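Local coordinates for structural protein ORF273 (Acidianus two-tailed virus, PDB 4ART) that is a thermo- and acid-stable structural protein of the virion with a novel fold, whose precise molecular role is not established, at residues Y88-D94 against L137-A143; I116-Y120 against I162-A166; A124-A129 against G180-I186; I174-L179 against D193-V198. All coordinates share one frame; numbering follows the deposited sequence.

Contact 1 lies near the centre of the chain and is a strand pairing, held by backbone hydrogen bonds and two side-chain ones. Contact 2, also buried, is purely apolar helix packing; it touches contact 1 through Leu-137, Phe-119 and Ile-162, so sheet and helices share one core. Contacts 3 and 4 have their centres about 22 and 20 Å from the centre of the chain and are partly exposed. Contact 4 packs two helices through isoleucines, with a lysine at its border, while contact 3 joins the loops and short strands that follow helices 113-123 and 171-179. Leu-179 of contact 4 touches Phe-126 and Ile-186 of contact 3, and Leu-117 of contact 2 reaches Ile-194.

Contact 1 of 4, residues Y88-D94 against L137-A143; sequences YAFVETD and LKYYIHA
Tyr-88, Phe-90 and Ile-141 bury large areas in this pairing of two parallel strands. The Tyr-88 ring lies beside Lys-138 and Tyr-139, all pointing the same way. Tyr-139 turns its ring edge to the Tyr-88 face in an offset edge-to-face pair, planes at 85°, and a water links the two hydroxyls. The carbonyl O of Tyr-88 takes two bonds, from Lys-138 N at 2.8 Å and Tyr-139 N at 3.2 Å. From there the amides of Phe-90, Glu-92 and Asp-94 bond to Tyr-139, Ile-141 and Ala-143, and Ile-141 N bonds to Phe-90 O at 2.7 Å. With CG anti to the backbone N (chi1 175°), the Phe-90 ring runs alongside that of Tyr-140; Tyr-140 CD1 meets the edge of the Phe-90 ring, 3.7 Å from Phe-90 CD2. On the same face Tyr-140 OH donates to Glu-92 OE1 (2.7 Å) from above the carboxylate plane. His-142 NE2 donates to Asp-94 OD2 at 2.7 Å, again from above the carboxylate plane, the oxygen near the imidazole plane and the carboxylate almost perpendicular to it. Ile-141 projects to the other face, its CD1 3.9 Å from Ala-89 CB. Tyr-88 and Ala-89 form a classic beta bulge opposite Ile-61. Strands 58-62 and 154-161 continue the mixed sheet; helix 23-44 packs on Val-91, Tyr-139 and Ala-143, and helix 113-123 on Phe-90 and Leu-137.

Contact 2 of 4, residues I116-Y120 against I162-A166; sequences ILKFY and IDSLA
Ile-162 carries CG1 anti to its carbonyl carbon (chi1 -64°), an arrangement that brings the isoleucine's CD1 to the phenylalanine ring of the other helix, 3.7 Å from Phe-119 CD2. The two side chains meet at a slant, and the CG2 branch of Ile-162 rests on Phe-119 CB at 3.8 Å, so both arms of the isoleucine are used. Tyr-120 instead has CG anti to the backbone N (chi1 170°), which lays the near end of its ring against Ala-166: the alanine CB is 3.7 Å from Tyr-120 CD1 and 3.9 Å from Tyr-120 CB. This is close packing of two helices, 113-123 and 162-168, whose short segments run at 117° to each other with axes 9.8 Å apart. Beside Ala-166, Ile-116 reaches the backbone of the second helix, its CG2 lying 4.0 Å from Ala-166 N. The other branch of Ile-116 crosses Leu-165 at about a right angle, Ile-116 CG1 to Leu-165 CD2 at 4.0 Å. The side-chain meetings are all apolar. Leu-137 packs on Phe-119 and Ile-162, and Pro-111 on Ile-116 and Leu-165. Asp-161 OD1 accepts a hydrogen bond from Ser-164 N at the start of helix 162-168, while Leu-117 turns to Phe-191 and Ile-194 of helix 188-201.

Contact 3 of 4, residues A124-A129 against G180-I186; sequences AGFRIA and GNKPRTI
A two-stranded parallel sheet, 127-128 with 185-186, pairs the chain segments that follow helices 113-123 and 171-179; the first helix closes at Gly-125 in a Schellman motif. Phe-126 leads into the sheet and buries the largest area. Its ring lies under Pro-183, whose CA stands over the ring centre in a CH-pi contact, 3.7 Å from the centroid and 14° off the normal. Gly-180 O meets the ring edge at Phe-126 CZ (3.7 Å). Pro-183 CB abuts Gly-125 O at 3.3 Å. Three backbone bonds join the strands: Arg-127 N to Arg-184 O at 3.0 Å, approaching from above the carbonyl plane, Ile-186 N to Arg-127 O at 2.7 Å, and Ala-129 N to Ile-186 O at 2.9 Å. Ile-186 holds CG1 between its backbone N and carbonyl carbon (chi1 69°), alongside Ile-128, and sends CG2 to within 3.9 Å of Phe-126 CD2; on the other face Thr-185 OG1 is 3.7 Å from Arg-127 CB. Arg-184 forms a salt bridge with Glu-190. Beneath the isoleucines lie helix 113-123, through Leu-121, and helix 188-201, through Phe-191; Leu-179 of helix 171-179 backs Phe-126, and Phe-228 of the second subunit packs on Ile-128.

Contact 4 of 4, residues I174-L179 against D193-V198; sequences IVEQKL and DIERIV
Asp-193 begins the helical 193-198 segment by setting its CB 4.0 Å from Lys-178 CE, the two side chains crossing at about a right angle. The lysine ammonium, Lys-178 NZ, stays 4.8 Å from Asp-193 OD2, too far for a salt bridge, though the opposite charges may still attract. Ile-194 is the knob of a knob-into-hole fit, set among Ile-174, Val-175, Lys-178 and Leu-179. Its first torsion (chi1 -61°) places CG1 anti to the carbonyl carbon and splits the branches: Ile-194 CD1 goes to Leu-179 CD1 at 3.6 Å, while its CG2 lies 4.0 Å from Ile-174 CG2 and 4.1 Å from Val-175 CG2. One turn on, Ile-197 slides past Ile-174 in the opposite direction, CG2 to CG2 at 3.8 Å, and its CD1 lies beside the end of Lys-178. Val-198 closes the row, with CG2 3.7 Å from Ile-174 CD1. The segments run at 138° with axes 10.3 Å apart, packing together helices 171-179 and 188-201, which the strand 185-186 separates in sequence. Helix 113-123 adds Leu-121, which lies on Val-175, while Arg-184 and Gln-202 of the adjoining loops touch Leu-179 and Ile-174 respectively.

Contact 1 of 4, residues Y88-D94 against L137-A143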
# COMPACT_ATOMS: atom_id res chain seq x y z
N TYR A 88 24.09 5.16 -2.33
CA TYR A 88 24.06 5.13 -3.79
C TYR A 88 22.71 4.60 -4.33
O TYR A 88 22.23 5.06 -5.38
CB TYR A 88 25.21 4.24 -4.28
CG TYR A 88 25.39 4.16 -5.78
CD1 TYR A 88 25.52 5.32 -6.55
CD2 TYR A 88 25.51 2.94 -6.43
CE1 TYR A 88 25.76 5.25 -7.92
CE2 TYR A 88 25.75 2.86 -7.80
CZ TYR A 88 25.87 4.02 -8.54
OH TYR A 88 26.11 3.96 -9.89
N ALA A 89 22.12 3.62 -3.63
CA ALA A 89 20.85 2.99 -4.01
C ALA A 89 20.02 2.70 -2.78
O ALA A 89 20.56 2.33 -1.73
CB ALA A 89 21.09 1.71 -4.81
N PHE A 90 18.70 2.87 -2.92
CA PHE A 90 17.71 2.57 -1.88
C PHE A 90 16.96 1.32 -2.34
O PHE A 90 16.56 1.24 -3.48
CB PHE A 90 16.76 3.75 -1.68
CG PHE A 90 15.63 3.51 -0.71
CD1 PHE A 90 15.88 3.43 0.66
CD2 PHE A 90 14.33 3.37 -1.15
CE1 PHE A 90 14.83 3.21 1.56
CE2 PHE A 90 13.29 3.15 -0.25
CZ PHE A 90 13.54 3.09 1.10
N VAL A 91 16.83 0.32 -1.46
CA VAL A 91 16.19 -0.95 -1.78
C VAL A 91 14.92 -1.11 -0.95
O VAL A 91 14.96 -0.99 0.27
CB VAL A 91 17.14 -2.16 -1.56
CG1 VAL A 91 16.52 -3.46 -2.07
CG2 VAL A 91 18.50 -1.94 -2.19
N GLU A 92 13.80 -1.40 -1.62
CA GLU A 92 12.52 -1.70 -0.99
C GLU A 92 12.19 -3.15 -1.35
O GLU A 92 12.04 -3.49 -2.54
CB GLU A 92 11.42 -0.73 -1.46
CG GLU A 92 10.03 -1.08 -0.98
CD GLU A 92 8.96 -0.01 -1.14
OE1 GLU A 92 9.23 1.02 -1.80
OE2 GLU A 92 7.85 -0.21 -0.62
N THR A 93 12.07 -4.01 -0.34
CA THR A 93 11.74 -5.41 -0.53
C THR A 93 10.28 -5.69 -0.14
O THR A 93 9.86 -5.37 0.98
CB THR A 93 12.72 -6.30 0.22
OG1 THR A 93 14.04 -5.88 -0.14
CG2 THR A 93 12.54 -7.77 -0.09
N ASP A 94 9.52 -6.24 -1.08
CA ASP A 94 8.13 -6.66 -0.86
C ASP A 94 8.17 -8.18 -0.89
O ASP A 94 8.95 -8.78 -1.67
CB ASP A 94 7.20 -6.18 -1.99
CG ASP A 94 6.59 -4.80 -1.85
OD1 ASP A 94 6.47 -4.31 -0.70
OD2 ASP A 94 6.15 -4.23 -2.89
N LEU A 137 22.23 9.65 -4.20
CA LEU A 137 21.40 8.51 -4.53
C LEU A 137 21.13 8.50 -6.03
O LEU A 137 20.64 9.49 -6.58
CB LEU A 137 20.10 8.69 -3.75
CG LEU A 137 19.18 7.53 -3.61
CD1 LEU A 137 19.83 6.34 -3.03
CD2 LEU A 137 18.12 7.88 -2.69
N LYS A 138 21.48 7.41 -6.70
CA LYS A 138 21.27 7.30 -8.15
C LYS A 138 20.11 6.35 -8.47
O LYS A 138 19.34 6.60 -9.40
CB LYS A 138 22.55 6.85 -8.85
CG LYS A 138 22.51 6.95 -10.39
CD LYS A 138 23.83 6.57 -11.00
CE LYS A 138 23.81 6.50 -12.51
NZ LYS A 138 23.97 7.85 -13.11
N TYR A 139 19.98 5.26 -7.70
CA TYR A 139 18.99 4.23 -7.98
C TYR A 139 17.99 3.92 -6.92
O TYR A 139 18.28 3.96 -5.73
CB TYR A 139 19.70 2.92 -8.37
CG TYR A 139 20.53 3.00 -9.64
CD1 TYR A 139 19.94 2.88 -10.89
CD2 TYR A 139 21.92 3.12 -9.58
CE1 TYR A 139 20.70 2.91 -12.06
CE2 TYR A 139 22.70 3.16 -10.74
CZ TYR A 139 22.08 3.06 -11.98
OH TYR A 139 22.82 3.11 -13.15
N TYR A 140 16.79 3.57 -7.39
CA TYR A 140 15.73 3.06 -6.55
C TYR A 140 15.55 1.60 -6.97
O TYR A 140 15.37 1.31 -8.15
CB TYR A 140 14.41 3.86 -6.67
CG TYR A 140 13.26 3.11 -6.02
CD1 TYR A 140 13.06 3.15 -4.65
CD2 TYR A 140 12.44 2.26 -6.77
CE1 TYR A 140 12.05 2.40 -4.05
CE2 TYR A 140 11.45 1.49 -6.17
CZ TYR A 140 11.24 1.57 -4.82
OH TYR A 140 10.21 0.83 -4.29
N ILE A 141 15.63 0.68 -6.00
CA ILE A 141 15.52 -0.76 -6.30
C ILE A 141 14.32 -1.37 -5.60
O ILE A 141 14.16 -1.22 -4.39
CB ILE A 141 16.84 -1.52 -5.98
CG1 ILE A 141 18.05 -0.87 -6.68
CG2 ILE A 141 16.72 -3.00 -6.31
CD1 ILE A 141 19.44 -1.52 -6.36
N HIS A 142 13.49 -2.05 -6.36
CA HIS A 142 12.34 -2.77 -5.84
C HIS A 142 12.58 -4.24 -6.03
O HIS A 142 12.70 -4.68 -7.18
CB HIS A 142 11.04 -2.32 -6.52
CG HIS A 142 9.79 -2.90 -5.87
ND1 HIS A 142 8.62 -2.99 -6.56
CD2 HIS A 142 9.57 -3.35 -4.60
CE1 HIS A 142 7.73 -3.52 -5.72
NE2 HIS A 142 8.25 -3.76 -4.54
N ALA A 143 12.76 -4.97 -4.92
CA ALA A 143 12.99 -6.42 -4.91
C ALA A 143 11.71 -7.09 -4.47
O ALA A 143 11.11 -6.65 -3.50
CB ALA A 143 14.13 -6.79 -3.98
O HOH W 1 25.35 3.65 -13.05

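Contact 2 of 4, residues I116-Y120 against I162-A166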
# COMPACT_ATOMS: atom_id res chain seq x y z
N ILE A 116 10.46 9.23 -4.53
CA ILE A 116 11.07 9.83 -5.75
C ILE A 116 11.17 11.33 -5.66
O ILE A 116 12.19 11.90 -6.04
CB ILE A 116 10.39 9.39 -7.08
CG1 ILE A 116 10.14 7.93 -7.11
CG2 ILE A 116 11.08 9.89 -8.39
CD1 ILE A 116 8.77 7.82 -7.17
N LEU A 117 10.11 11.97 -5.18
CA LEU A 117 10.10 13.41 -4.99
C LEU A 117 11.19 13.80 -3.97
O LEU A 117 11.96 14.72 -4.25
CB LEU A 117 8.73 13.87 -4.48
CG LEU A 117 8.57 15.38 -4.32
CD1 LEU A 117 8.76 16.10 -5.66
CD2 LEU A 117 7.25 15.74 -3.66
N LYS A 118 11.25 13.11 -2.81
CA LYS A 118 12.26 13.36 -1.77
C LYS A 118 13.67 13.19 -2.36
O LYS A 118 14.51 14.07 -2.22
CB LYS A 118 12.05 12.40 -0.58
CG LYS A 118 13.17 12.41 0.47
CD LYS A 118 12.87 11.50 1.66
CE LYS A 118 13.22 10.07 1.46
NZ LYS A 118 12.64 9.22 2.55
N PHE A 119 13.90 12.06 -3.02
CA PHE A 119 15.17 11.72 -3.66
C PHE A 119 15.56 12.76 -4.73
O PHE A 119 16.70 13.20 -4.72
CB PHE A 119 15.15 10.29 -4.23
CG PHE A 119 14.90 9.15 -3.22
CD1 PHE A 119 15.21 9.31 -1.88
CD2 PHE A 119 14.43 7.91 -3.64
CE1 PHE A 119 15.03 8.25 -0.96
CE2 PHE A 119 14.25 6.85 -2.71
CZ PHE A 119 14.54 7.03 -1.39
N TYR A 120 14.62 13.21 -5.59
CA TYR A 120 14.90 14.24 -6.61
C TYR A 120 15.25 15.56 -5.96
O TYR A 120 16.26 16.17 -6.31
CB TYR A 120 13.74 14.44 -7.63
CG TYR A 120 13.95 15.66 -8.51
CD1 TYR A 120 14.71 15.59 -9.67
CD2 TYR A 120 13.43 16.91 -8.15
CE1 TYR A 120 14.98 16.72 -10.44
CE2 TYR A 120 13.66 18.05 -8.93
CZ TYR A 120 14.44 17.95 -10.07
OH TYR A 120 14.68 19.08 -10.82
N ILE A 162 16.69 7.13 -10.69
CA ILE A 162 15.86 8.16 -10.04
C ILE A 162 15.62 9.41 -10.91
O ILE A 162 14.49 9.86 -10.98
CB ILE A 162 16.35 8.46 -8.58
CG1 ILE A 162 16.19 7.19 -7.69
CG2 ILE A 162 15.63 9.70 -7.97
CD1 ILE A 162 16.87 7.21 -6.38
N ASP A 163 16.66 9.94 -11.57
CA ASP A 163 16.56 11.12 -12.43
C ASP A 163 15.57 10.90 -13.56
O ASP A 163 14.76 11.78 -13.85
CB ASP A 163 17.92 11.46 -13.07
CG ASP A 163 18.99 11.95 -12.14
OD1 ASP A 163 18.65 12.40 -11.03
OD2 ASP A 163 20.18 11.94 -12.54
N SER A 164 15.69 9.74 -14.22
CA SER A 164 14.88 9.33 -15.37
C SER A 164 13.44 9.22 -14.95
O SER A 164 12.57 9.76 -15.63
CB SER A 164 15.36 8.00 -15.93
OG SER A 164 16.30 8.25 -16.95
N LEU A 165 13.20 8.57 -13.81
CA LEU A 165 11.88 8.44 -13.24
C LEU A 165 11.27 9.80 -12.89
O LEU A 165 10.11 10.05 -13.24
CB LEU A 165 11.96 7.53 -12.00
CG LEU A 165 10.66 6.97 -11.52
CD1 LEU A 165 9.84 6.36 -12.67
CD2 LEU A 165 10.91 5.93 -10.48
N ALA A 166 12.04 10.67 -12.22
CA ALA A 166 11.57 12.01 -11.82
C ALA A 166 11.15 12.83 -13.06
O ALA A 166 10.11 13.48 -13.02
CB ALA A 166 12.66 12.76 -11.02

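Contact 3 of 4, residues A124-A129 against G180-I186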
# COMPACT_ATOMS: atom_id res chain seq x y z
N ALA A 124 18.87 17.47 -6.21
CA ALA A 124 18.91 18.79 -6.85
C ALA A 124 19.42 19.91 -5.93
O ALA A 124 19.57 21.05 -6.38
CB ALA A 124 17.53 19.15 -7.40
N GLY A 125 19.69 19.59 -4.66
CA GLY A 125 20.21 20.55 -3.70
C GLY A 125 19.21 21.10 -2.70
O GLY A 125 19.60 21.85 -1.80
N PHE A 126 17.91 20.80 -2.87
CA PHE A 126 16.90 21.25 -1.92
C PHE A 126 17.00 20.42 -0.62
O PHE A 126 17.50 19.29 -0.63
CB PHE A 126 15.48 21.15 -2.52
CG PHE A 126 15.19 22.12 -3.65
CD1 PHE A 126 15.45 21.77 -4.97
CD2 PHE A 126 14.65 23.37 -3.39
CE1 PHE A 126 15.18 22.68 -6.01
CE2 PHE A 126 14.35 24.26 -4.43
CZ PHE A 126 14.61 23.92 -5.74
N ARG A 127 16.60 21.02 0.51
CA ARG A 127 16.56 20.39 1.84
C ARG A 127 15.11 20.42 2.31
O ARG A 127 14.46 21.45 2.19
CB ARG A 127 17.49 21.12 2.85
CG ARG A 127 18.93 20.59 2.82
CD ARG A 127 19.80 21.15 3.94
NE ARG A 127 21.01 20.35 4.16
CZ ARG A 127 22.18 20.55 3.55
NH1 ARG A 127 22.32 21.52 2.66
NH2 ARG A 127 23.22 19.76 3.82
N ILE A 128 14.57 19.27 2.78
CA ILE A 128 13.19 19.17 3.26
C ILE A 128 13.25 19.34 4.78
O ILE A 128 13.81 18.49 5.49
CB ILE A 128 12.46 17.85 2.79
CG1 ILE A 128 12.49 17.72 1.25
CG2 ILE A 128 11.02 17.77 3.30
CD1 ILE A 128 12.36 16.34 0.73
N ALA A 129 12.77 20.51 5.25
CA ALA A 129 12.75 20.91 6.65
C ALA A 129 14.06 20.52 7.38
O ALA A 129 15.14 20.80 6.84
CB ALA A 129 11.51 20.35 7.35
N GLY A 180 11.19 27.34 -7.88
CA GLY A 180 12.25 28.05 -8.59
C GLY A 180 13.45 27.15 -8.81
O GLY A 180 13.39 25.95 -8.54
N ASN A 181 14.49 27.68 -9.45
CA ASN A 181 15.67 26.87 -9.76
C ASN A 181 16.71 26.85 -8.64
O ASN A 181 17.46 25.88 -8.52
CB ASN A 181 16.27 27.23 -11.14
CG ASN A 181 16.41 26.06 -12.11
OD1 ASN A 181 15.69 25.05 -12.04
ND2 ASN A 181 17.34 26.19 -13.06
N LYS A 182 16.72 27.88 -7.79
CA LYS A 182 17.67 27.97 -6.69
C LYS A 182 17.29 27.02 -5.54
O LYS A 182 16.21 27.17 -4.95
CB LYS A 182 17.83 29.42 -6.21
CG LYS A 182 19.07 29.67 -5.34
CD LYS A 182 18.84 30.75 -4.26
CE LYS A 182 19.02 32.18 -4.74
NZ LYS A 182 20.45 32.54 -4.95
N PRO A 183 18.17 26.04 -5.21
CA PRO A 183 17.89 25.15 -4.07
C PRO A 183 18.00 25.89 -2.73
O PRO A 183 18.85 26.78 -2.57
CB PRO A 183 18.97 24.08 -4.20
CG PRO A 183 19.58 24.28 -5.57
CD PRO A 183 19.47 25.73 -5.81
N ARG A 184 17.13 25.50 -1.78
CA ARG A 184 16.89 26.00 -0.43
C ARG A 184 16.17 24.91 0.40
O ARG A 184 15.82 23.85 -0.12
CB ARG A 184 16.01 27.28 -0.49
CG ARG A 184 14.67 27.14 -1.24
CD ARG A 184 13.72 28.26 -0.85
NE ARG A 184 12.49 28.24 -1.63
CZ ARG A 184 11.30 27.87 -1.17
NH1 ARG A 184 11.17 27.43 0.07
NH2 ARG A 184 10.24 27.90 -1.96
N THR A 185 15.94 25.20 1.69
CA THR A 185 15.18 24.33 2.57
C THR A 185 13.71 24.64 2.30
O THR A 185 13.31 25.80 2.34
CB THR A 185 15.54 24.57 4.05
OG1 THR A 185 16.96 24.52 4.21
CG2 THR A 185 14.86 23.56 4.98
N ILE A 186 12.92 23.61 2.03
CA ILE A 186 11.47 23.76 1.81
C ILE A 186 10.71 23.28 3.05
O ILE A 186 11.24 22.47 3.82
CB ILE A 186 11.02 23.05 0.50
CG1 ILE A 186 11.12 21.51 0.59
CG2 ILE A 186 11.80 23.59 -0.69
CD1 ILE A 186 10.14 20.76 -0.24

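Contact 4 of 4, residues I174-L179 against D193-V198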
# COMPACT_ATOMS: atom_id res chain seq x y z
N ILE A 174 7.53 20.70 -12.30
CA ILE A 174 6.61 21.06 -11.19
C ILE A 174 7.36 21.74 -10.03
O ILE A 174 6.85 22.71 -9.48
CB ILE A 174 5.70 19.87 -10.75
CG1 ILE A 174 4.88 19.32 -11.96
CG2 ILE A 174 4.78 20.27 -9.59
CD1 ILE A 174 4.20 17.89 -11.80
N VAL A 175 8.59 21.24 -9.70
CA VAL A 175 9.49 21.79 -8.66
C VAL A 175 9.92 23.18 -9.11
O VAL A 175 9.90 24.08 -8.30
CB VAL A 175 10.69 20.84 -8.34
CG1 VAL A 175 11.77 21.53 -7.53
CG2 VAL A 175 10.23 19.59 -7.61
N GLU A 176 10.26 23.36 -10.41
CA GLU A 176 10.69 24.65 -10.95
C GLU A 176 9.56 25.68 -10.91
O GLU A 176 9.78 26.79 -10.43
CB GLU A 176 11.25 24.52 -12.37
CG GLU A 176 12.22 25.62 -12.74
CD GLU A 176 13.08 25.35 -13.96
OE1 GLU A 176 13.45 24.18 -14.19
OE2 GLU A 176 13.45 26.33 -14.65
N GLN A 177 8.36 25.29 -11.33
CA GLN A 177 7.18 26.15 -11.32
C GLN A 177 6.81 26.60 -9.89
O GLN A 177 6.50 27.76 -9.67
CB GLN A 177 6.00 25.42 -11.98
CG GLN A 177 4.81 26.33 -12.32
CD GLN A 177 5.10 27.28 -13.47
OE1 GLN A 177 5.98 27.05 -14.31
NE2 GLN A 177 4.35 28.38 -13.53
N LYS A 178 6.89 25.68 -8.93
CA LYS A 178 6.53 25.95 -7.53
C LYS A 178 7.64 26.55 -6.65
O LYS A 178 7.35 27.41 -5.83
CB LYS A 178 5.93 24.69 -6.88
CG LYS A 178 4.98 24.98 -5.71
CD LYS A 178 3.53 25.26 -6.15
CE LYS A 178 2.59 25.33 -4.98
NZ LYS A 178 1.19 25.04 -5.39
N LEU A 179 8.90 26.10 -6.80
CA LEU A 179 10.00 26.55 -5.93
C LEU A 179 11.04 27.43 -6.57
O LEU A 179 11.77 28.11 -5.85
CB LEU A 179 10.72 25.34 -5.31
CG LEU A 179 9.88 24.26 -4.63
CD1 LEU A 179 10.76 23.09 -4.22
CD2 LEU A 179 9.17 24.81 -3.41
N ASP A 193 2.33 20.16 -1.24
CA ASP A 193 1.74 20.88 -2.38
C ASP A 193 2.28 20.33 -3.68
O ASP A 193 1.49 20.10 -4.60
CB ASP A 193 2.01 22.41 -2.32
CG ASP A 193 1.28 23.13 -1.20
OD1 ASP A 193 0.19 22.66 -0.81
OD2 ASP A 193 1.80 24.17 -0.74
N ILE A 194 3.61 20.07 -3.76
CA ILE A 194 4.23 19.50 -4.95
C ILE A 194 3.74 18.07 -5.15
O ILE A 194 3.32 17.72 -6.25
CB ILE A 194 5.78 19.62 -4.95
CG1 ILE A 194 6.21 21.09 -4.92
CG2 ILE A 194 6.43 18.87 -6.17
CD1 ILE A 194 7.61 21.26 -4.42
N GLU A 195 3.78 17.26 -4.09
CA GLU A 195 3.34 15.87 -4.11
C GLU A 195 1.90 15.72 -4.67
O GLU A 195 1.65 14.85 -5.52
CB GLU A 195 3.48 15.27 -2.70
CG GLU A 195 3.04 13.83 -2.68
CD GLU A 195 3.84 12.86 -1.85
OE1 GLU A 195 3.93 13.04 -0.62
OE2 GLU A 195 4.06 11.76 -2.39
N ARG A 196 0.98 16.57 -4.22
CA ARG A 196 -0.42 16.59 -4.65
C ARG A 196 -0.56 16.79 -6.18
O ARG A 196 -1.33 16.09 -6.83
CB ARG A 196 -1.20 17.67 -3.86
CG ARG A 196 -2.69 17.75 -4.17
CD ARG A 196 -3.30 19.07 -3.72
NE ARG A 196 -3.18 20.08 -4.78
CZ ARG A 196 -2.31 21.09 -4.79
NH1 ARG A 196 -1.48 21.27 -3.77
NH2 ARG A 196 -2.27 21.94 -5.81
N ILE A 197 0.17 17.79 -6.74
CA ILE A 197 0.18 18.07 -8.19
C ILE A 197 0.69 16.86 -9.01
O ILE A 197 0.07 16.49 -10.01
CB ILE A 197 1.01 19.34 -8.52
CG1 ILE A 197 0.43 20.60 -7.80
CG2 ILE A 197 1.09 19.57 -10.07
CD1 ILE A 197 1.30 21.92 -7.92
N VAL A 198 1.83 16.28 -8.59
CA VAL A 198 2.50 15.16 -9.27
C VAL A 198 1.60 13.93 -9.29
O VAL A 198 1.42 13.33 -10.37
CB VAL A 198 3.93 14.84 -8.67
CG1 VAL A 198 4.58 13.61 -9.30
CG2 VAL A 198 4.85 16.06 -8.68